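Local coordinates for BH1974 protein (Bacillus halodurans, PDB 3ON5), which belongs to the XdhC/CoxI family and probably assists the maturation of a molybdenum-containing hydroxylase such as xanthine dehydrogenase, at residues T32-V37 with Q59-Q64; A139-F144 with S349-L354; F223-T228 with D242-I247. All coordinates share one frame; numbering follows the deposited sequence.

Contact 1. Residues T32-V37 with Q59-Q64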
# COMPACT_ATOMS: atom_id res chain seq x y z
N THR A 32 19.12 -8.31 -5.11
CA THR A 32 19.19 -7.43 -3.92
C THR A 32 20.38 -7.65 -2.88
O THR A 32 20.56 -6.75 -2.04
CB THR A 32 17.92 -7.59 -3.07
N ASP A 33 21.13 -8.79 -2.96
CA ASP A 33 22.25 -9.20 -2.09
C ASP A 33 22.16 -8.55 -0.67
O ASP A 33 22.76 -7.51 -0.39
CB ASP A 33 23.62 -8.90 -2.74
CG ASP A 33 24.01 -9.84 -3.88
OD1 ASP A 33 23.43 -10.96 -3.96
OD2 ASP A 33 24.93 -9.49 -4.66
N GLN A 34 21.36 -9.19 0.20
CA GLN A 34 21.08 -8.81 1.60
C GLN A 34 21.05 -10.04 2.50
O GLN A 34 20.73 -11.10 1.98
CB GLN A 34 19.72 -8.09 1.68
CG GLN A 34 18.52 -8.91 1.15
CD GLN A 34 17.18 -8.44 1.66
OE1 GLN A 34 16.92 -8.41 2.87
NE2 GLN A 34 16.28 -8.19 0.76
N PRO A 35 21.24 -9.97 3.83
CA PRO A 35 21.10 -11.19 4.64
C PRO A 35 19.83 -11.98 4.30
O PRO A 35 18.73 -11.42 4.24
CB PRO A 35 21.04 -10.66 6.06
CG PRO A 35 21.84 -9.44 6.02
CD PRO A 35 21.60 -8.82 4.67
N ARG A 36 20.01 -13.27 3.97
CA ARG A 36 18.93 -14.20 3.66
C ARG A 36 19.16 -15.55 4.31
O ARG A 36 20.29 -16.04 4.33
CB ARG A 36 18.73 -14.42 2.16
CG ARG A 36 18.17 -13.27 1.38
CD ARG A 36 17.95 -13.70 -0.07
NE ARG A 36 17.52 -12.59 -0.92
CZ ARG A 36 18.35 -11.79 -1.59
NH1 ARG A 36 19.66 -11.99 -1.55
NH2 ARG A 36 17.87 -10.78 -2.31
N VAL A 37 18.07 -16.15 4.81
CA VAL A 37 18.04 -17.51 5.36
C VAL A 37 17.12 -18.29 4.45
O VAL A 37 16.07 -17.81 4.05
CB VAL A 37 17.67 -17.58 6.85
CG1 VAL A 37 17.50 -19.02 7.31
CG2 VAL A 37 18.72 -16.88 7.68
N GLN A 59 14.17 -12.95 4.31
CA GLN A 59 15.05 -11.82 4.02
C GLN A 59 15.02 -10.82 5.15
O GLN A 59 14.04 -10.76 5.92
CB GLN A 59 14.62 -11.16 2.71
CG GLN A 59 14.52 -12.13 1.54
CD GLN A 59 14.12 -11.46 0.27
OE1 GLN A 59 14.72 -11.69 -0.78
NE2 GLN A 59 13.13 -10.58 0.34
N GLU A 60 16.09 -10.01 5.24
CA GLU A 60 16.26 -8.96 6.24
C GLU A 60 15.20 -7.86 6.06
O GLU A 60 14.69 -7.37 7.07
CB GLU A 60 17.67 -8.36 6.15
CG GLU A 60 17.92 -7.44 7.32
CD GLU A 60 19.27 -6.79 7.44
OE1 GLU A 60 19.93 -6.57 6.39
OE2 GLU A 60 19.62 -6.38 8.56
N ASP A 61 14.84 -7.53 4.81
CA ASP A 61 13.86 -6.48 4.48
C ASP A 61 12.40 -6.85 4.95
O ASP A 61 11.46 -6.07 4.72
CB ASP A 61 13.88 -6.20 2.96
CG ASP A 61 13.43 -7.31 2.05
OD1 ASP A 61 12.99 -8.36 2.56
OD2 ASP A 61 13.48 -7.13 0.81
N GLY A 62 12.24 -8.00 5.62
CA GLY A 62 10.96 -8.45 6.13
C GLY A 62 10.10 -9.15 5.10
O GLY A 62 9.00 -9.62 5.41
N THR A 63 10.58 -9.20 3.86
CA THR A 63 9.90 -9.86 2.76
C THR A 63 10.30 -11.33 2.78
O THR A 63 11.36 -11.70 3.29
CB THR A 63 10.25 -9.12 1.45
OG1 THR A 63 9.58 -7.87 1.49
CG2 THR A 63 9.82 -9.87 0.17
N GLN A 64 9.39 -12.15 2.27
CA GLN A 64 9.52 -13.59 2.12
C GLN A 64 9.21 -13.94 0.68
O GLN A 64 8.31 -13.36 0.08
CB GLN A 64 8.60 -14.32 3.11
CG GLN A 64 9.14 -14.22 4.53
CD GLN A 64 8.10 -13.90 5.55
OE1 GLN A 64 7.02 -14.51 5.61
NE2 GLN A 64 8.44 -12.97 6.44

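Contact 2. Residues A139-F144 with S349-L354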
# COMPACT_ATOMS: atom_id res chain seq x y z
N ALA A 139 22.00 -22.20 -18.73
CA ALA A 139 22.68 -22.92 -19.79
C ALA A 139 21.83 -24.11 -20.25
O ALA A 139 22.05 -24.63 -21.34
CB ALA A 139 24.04 -23.38 -19.31
N GLY A 140 20.86 -24.53 -19.42
CA GLY A 140 19.98 -25.66 -19.70
C GLY A 140 20.37 -26.97 -19.03
O GLY A 140 19.69 -27.99 -19.23
N LYS A 141 21.44 -26.97 -18.22
CA LYS A 141 21.93 -28.15 -17.49
C LYS A 141 21.29 -28.23 -16.07
O LYS A 141 21.30 -27.24 -15.35
CB LYS A 141 23.48 -28.10 -17.40
CG LYS A 141 24.17 -29.23 -16.59
CD LYS A 141 24.26 -30.58 -17.32
CE LYS A 141 24.63 -31.74 -16.41
NZ LYS A 141 23.50 -32.15 -15.52
N SER A 142 20.72 -29.39 -15.70
CA SER A 142 20.16 -29.66 -14.36
C SER A 142 21.30 -29.87 -13.34
O SER A 142 22.42 -30.23 -13.73
CB SER A 142 19.24 -30.88 -14.39
OG SER A 142 18.12 -30.74 -15.26
N VAL A 143 21.03 -29.64 -12.04
CA VAL A 143 22.03 -29.78 -10.98
C VAL A 143 21.47 -30.66 -9.85
O VAL A 143 20.38 -30.40 -9.35
CB VAL A 143 22.49 -28.38 -10.44
CG1 VAL A 143 23.51 -28.52 -9.31
CG2 VAL A 143 23.03 -27.49 -11.56
N PHE A 144 22.21 -31.69 -9.45
CA PHE A 144 21.77 -32.58 -8.38
C PHE A 144 22.35 -32.10 -7.06
O PHE A 144 23.57 -32.13 -6.86
CB PHE A 144 22.16 -34.04 -8.65
CG PHE A 144 21.48 -35.03 -7.73
CD1 PHE A 144 22.02 -35.32 -6.48
CD2 PHE A 144 20.32 -35.67 -8.10
CE1 PHE A 144 21.39 -36.23 -5.62
CE2 PHE A 144 19.69 -36.59 -7.25
CZ PHE A 144 20.24 -36.86 -6.01
N SER A 349 13.89 -38.59 -13.86
CA SER A 349 14.85 -37.54 -13.51
C SER A 349 16.07 -37.58 -14.47
O SER A 349 16.37 -38.66 -15.00
CB SER A 349 15.31 -37.68 -12.06
OG SER A 349 16.21 -38.75 -11.84
N PRO A 350 16.78 -36.44 -14.70
CA PRO A 350 17.95 -36.50 -15.60
C PRO A 350 19.17 -37.16 -14.94
O PRO A 350 20.13 -37.44 -15.63
CB PRO A 350 18.25 -35.03 -15.93
CG PRO A 350 17.27 -34.21 -15.14
CD PRO A 350 16.59 -35.09 -14.15
N PHE A 351 19.12 -37.41 -13.62
CA PHE A 351 20.19 -38.03 -12.84
C PHE A 351 19.80 -39.47 -12.43
O PHE A 351 20.33 -40.02 -11.46
CB PHE A 351 20.52 -37.18 -11.59
CG PHE A 351 21.05 -35.81 -11.91
CD1 PHE A 351 22.40 -35.61 -12.17
CD2 PHE A 351 20.20 -34.71 -11.98
CE1 PHE A 351 22.89 -34.34 -12.49
CE2 PHE A 351 20.69 -33.45 -12.30
CZ PHE A 351 22.04 -33.27 -12.55
N SER A 352 18.90 -40.09 -13.21
CA SER A 352 18.44 -41.47 -13.01
C SER A 352 19.53 -42.44 -13.40
O SER A 352 19.72 -43.46 -12.73
CB SER A 352 17.18 -41.73 -13.82
OG SER A 352 17.38 -41.42 -15.19
N TYR A 353 20.29 -42.08 -14.48
CA TYR A 353 21.40 -42.84 -15.09
C TYR A 353 22.52 -43.12 -14.07
O TYR A 353 23.30 -44.06 -14.24
CB TYR A 353 21.97 -42.07 -16.30
CG TYR A 353 22.86 -40.89 -15.96
CD1 TYR A 353 22.31 -39.67 -15.54
CD2 TYR A 353 24.24 -40.96 -16.10
CE1 TYR A 353 23.12 -38.58 -15.24
CE2 TYR A 353 25.06 -39.87 -15.80
CZ TYR A 353 24.50 -38.68 -15.37
OH TYR A 353 25.30 -37.62 -15.08
N LEU A 354 22.62 -42.24 -13.06
CA LEU A 354 23.58 -42.28 -11.98
C LEU A 354 23.26 -43.41 -10.99
O LEU A 354 24.16 -43.87 -10.28
CB LEU A 354 23.52 -40.91 -11.28
CG LEU A 354 24.81 -40.13 -11.01
CD1 LEU A 354 25.61 -39.90 -12.28
CD2 LEU A 354 24.49 -38.78 -10.40

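Contact 3. Residues F223-T228 with D242-I247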
# COMPACT_ATOMS: atom_id res chain seq x y z
N PHE A 223 6.41 -22.20 -17.05
CA PHE A 223 6.93 -22.65 -18.32
C PHE A 223 7.76 -21.61 -19.02
O PHE A 223 7.49 -20.40 -18.93
CB PHE A 223 5.80 -23.03 -19.27
CG PHE A 223 5.10 -24.33 -18.97
CD1 PHE A 223 5.61 -25.54 -19.45
CD2 PHE A 223 3.90 -24.35 -18.30
CE1 PHE A 223 4.95 -26.74 -19.21
CE2 PHE A 223 3.24 -25.56 -18.05
CZ PHE A 223 3.77 -26.74 -18.50
N TYR A 224 8.77 -22.09 -19.76
CA TYR A 224 9.55 -21.27 -20.69
C TYR A 224 8.70 -21.23 -21.96
O TYR A 224 8.39 -22.29 -22.50
CB TYR A 224 10.96 -21.82 -20.90
CG TYR A 224 11.83 -20.95 -21.78
CD1 TYR A 224 12.63 -19.95 -21.23
CD2 TYR A 224 11.89 -21.15 -23.16
CE1 TYR A 224 13.47 -19.18 -22.03
CE2 TYR A 224 12.71 -20.37 -23.97
CZ TYR A 224 13.50 -19.39 -23.40
OH TYR A 224 14.32 -18.63 -24.18
N THR A 225 8.20 -20.05 -22.35
CA THR A 225 7.28 -19.97 -23.47
C THR A 225 7.95 -19.39 -24.72
O THR A 225 8.62 -18.35 -24.67
CB THR A 225 6.03 -19.14 -23.11
OG1 THR A 225 6.45 -17.90 -22.57
CG2 THR A 225 5.12 -19.86 -22.10
N VAL A 226 7.76 -20.11 -25.85
CA VAL A 226 8.20 -19.74 -27.19
C VAL A 226 6.94 -19.62 -28.05
O VAL A 226 6.17 -20.57 -28.15
CB VAL A 226 9.28 -20.71 -27.82
CG1 VAL A 226 9.58 -20.35 -29.27
CG2 VAL A 226 10.56 -20.72 -27.00
N VAL A 227 6.72 -18.43 -28.61
CA VAL A 227 5.62 -18.13 -29.52
C VAL A 227 6.19 -17.95 -30.89
O VAL A 227 7.13 -17.17 -31.06
CB VAL A 227 4.80 -16.88 -29.10
CG1 VAL A 227 3.67 -16.60 -30.11
CG2 VAL A 227 4.25 -17.03 -27.69
N THR A 228 5.63 -18.67 -31.88
CA THR A 228 6.06 -18.53 -33.27
C THR A 228 4.81 -18.47 -34.18
O THR A 228 3.81 -19.15 -33.95
CB THR A 228 7.04 -19.63 -33.69
OG1 THR A 228 7.40 -19.45 -35.07
CG2 THR A 228 6.53 -21.04 -33.42
N ASP A 242 4.91 -11.81 -21.50
CA ASP A 242 5.40 -12.89 -20.64
C ASP A 242 6.14 -13.97 -21.44
O ASP A 242 6.74 -14.87 -20.82
CB ASP A 242 4.21 -13.53 -19.90
CG ASP A 242 3.53 -12.58 -18.94
OD1 ASP A 242 4.25 -11.92 -18.15
OD2 ASP A 242 2.27 -12.54 -18.95
N ALA A 243 6.09 -13.90 -22.78
CA ALA A 243 6.78 -14.85 -23.66
C ALA A 243 8.26 -14.63 -23.58
O ALA A 243 8.72 -13.48 -23.62
CB ALA A 243 6.29 -14.72 -25.11
N ASP A 244 9.01 -15.72 -23.44
CA ASP A 244 10.47 -15.70 -23.36
C ASP A 244 11.06 -15.46 -24.75
O ASP A 244 12.03 -14.72 -24.88
CB ASP A 244 10.95 -17.01 -22.75
CG ASP A 244 10.44 -17.20 -21.34
OD1 ASP A 244 11.08 -16.68 -20.41
OD2 ASP A 244 9.34 -17.81 -21.18
N GLU A 245 10.45 -16.05 -25.78
CA GLU A 245 10.85 -15.87 -27.18
C GLU A 245 9.63 -15.72 -28.06
O GLU A 245 8.65 -16.43 -27.88
CB GLU A 245 11.70 -17.05 -27.70
CG GLU A 245 13.05 -17.22 -27.04
CD GLU A 245 13.87 -18.37 -27.61
OE1 GLU A 245 14.16 -18.35 -28.82
OE2 GLU A 245 14.25 -19.27 -26.82
N ILE A 246 9.70 -14.78 -29.00
CA ILE A 246 8.71 -14.56 -30.04
C ILE A 246 9.49 -14.68 -31.35
O ILE A 246 10.35 -13.83 -31.61
CB ILE A 246 7.90 -13.22 -29.89
CG1 ILE A 246 7.35 -12.98 -28.47
CG2 ILE A 246 6.80 -13.12 -30.96
CD1 ILE A 246 6.81 -11.57 -28.24
N ILE A 247 9.29 -15.76 -32.14
CA ILE A 247 10.06 -15.95 -33.39
C ILE A 247 9.11 -15.84 -34.62
O ILE A 247 8.23 -16.68 -34.81
CB ILE A 247 10.80 -17.32 -33.34
CG1 ILE A 247 11.80 -17.31 -32.15
CG2 ILE A 247 11.49 -17.62 -34.67
CD1 ILE A 247 12.26 -18.66 -31.61

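Contact 1. Residues T32-V37 with Q59-Q64
R36 NE donates a hydrogen bond of 2.9 Å to Q59 OE1, nearly straight at 164°, with the amide oxygen lying at the edge of the guanidinium, close to its plane. The two residues are a non-hydrogen-bonded antiparallel pair between strands 36-46 and 55-59, and their side chains run alongside each other on the same face of the sheet. A type I turn starts at Q59 itself and runs to G62, leading on to strand 64-65, and Q34 clamps it from the other chain segment. Its OE1 takes the backbone N of D61 on a lone pair at 3.0 Å, while its NE2 gives to D61 OD2 at 3.0 Å, coming from above the carboxylate plane. Replacing Q34 with an alanine would probably leave both the backbone N and the carboxylate of D61 without these mates and let the turn shift. With CG lodged between backbone N and carbonyl carbon (chi1 58°), the Q34 chain also passes over a face of the R36 guanidinium. E60 N bonds to P35 O, and E60 OE1 rests 3.3 Å from P35 CD; E60 OE2 makes a salt bridge with K275 of the second subunit. W105 of the third subunit packs on P35 and E60. Within the turn, D61 OD1 accepts T63 N at 2.9 Å, closing an Asx turn.

Contact 2. Residues A139-F144 with S349-L354
The F351 ring carries F144 on one face: F144 CB sits 3.7 Å from the ring centroid and only 3° off the ring normal, a CH-pi contact almost dead centre. At the rim, near the ring plane, lies the backbone carbonyl of S142, with its O 3.3 Å from F351 CZ. The F144 ring itself slides past in the opposite direction and turns an edge toward the face of the F351 ring, an offset edge-to-face pair with centroids 5.6 Å apart and planes at 64°. F144 CD2 lies 3.8 Å from F351 CB. F144 CG, anti to the backbone N (chi1 -168°), carries the ring toward the CB end of F351 while CB stays over the ring centre.

Around this core the smaller contacts follow the backbone. S142 CB meets F351 CE2 at 3.6 Å, and S142 OG lies beside P350 CG; that hydroxyl has its polar partner in S197 OG. K141 bends twice along its chain to bring NZ back to S142 O, a hydrogen bond of 2.8 Å, and the ammonium ends up obliquely placed 3.5 Å from F351 CZ. The carbonyl of S142 therefore has the lysine as donor and the phenylalanine rim as neighbour. I195 on strand 191-196 also packs on both phenylalanines, and I180 on helix 176-181 touches F144.

In fold terms, helix 124-139 ends in a Schellman motif with G140 at C-prime, and the chain then enters strand 143-149 of a four-stranded antiparallel sheet. The loop that follows helix 326-343, close to the chain's C-terminus, lays the F351 of its type I turn against the start of that strand, so the tail joins the central domain by aromatic packing.

Contact 3. Residues F223-T228 with D242-I247
D242 brings its carbonyl O to 3.5 Å from T225 OG1, while its carboxylate turns off to T216 on helix 211-221. A243 comes next, its CB 4.0 Å from V227 CG2, with V215 of that helix packing on both. D244 grips T225 with its side chain: its OD2 accepts T225 N at 2.8 Å and T225 OG1 at 3.2 Å, the two donors arriving from opposite faces of the carboxylate plane. Its CB covers a face of the Y224 ring and its carboxylate stacks over the rim, the planes 17° apart. The backbone N atoms of D244 and E245 both bond to T225 O, a double grip where the parallel pairing begins. E245 then reaches back, its OE2 taking the Y224 hydroxyl at 2.7 Å near the ring plane, and its O accepts V227 N in a nearly straight bond (174°). I246 shares the V227 side of the sheet. I247 closes the ladder: its N meets V227 O at 2.8 Å, and its O receives T228 OG1, which the chi1 of 179°, anti to the backbone N, sets on the side of I247. I247 CD1 touches V226 CG1, and F254 of helix 251-257 covers this face. Strand 245-248 is the outermost strand, within this chain, of the six-stranded parallel sheet of the Rossmann domain, beside 223-229.

How the contacts relate
The three contacts sit in three different parts of the chain and do not touch. Contact 1 lies apart from the others, its centre 29 Å from that of contact 2 and 31 Å from that of contact 3. Contacts 2 and 3 come closer, about 9 Å between nearest atoms, and contact 3 is nested in the loop that contact 2 closes: the chain runs from the central domain through the Rossmann domain and returns at its tail. In the assembly, contact 1 meets the Rossmann domain of another copy: W230 and F250 of the second subunit, which follow that subunit's copies of strands 223-229 and 245-248, pack on contact 1, whereas no other chain touches contacts 2 and 3.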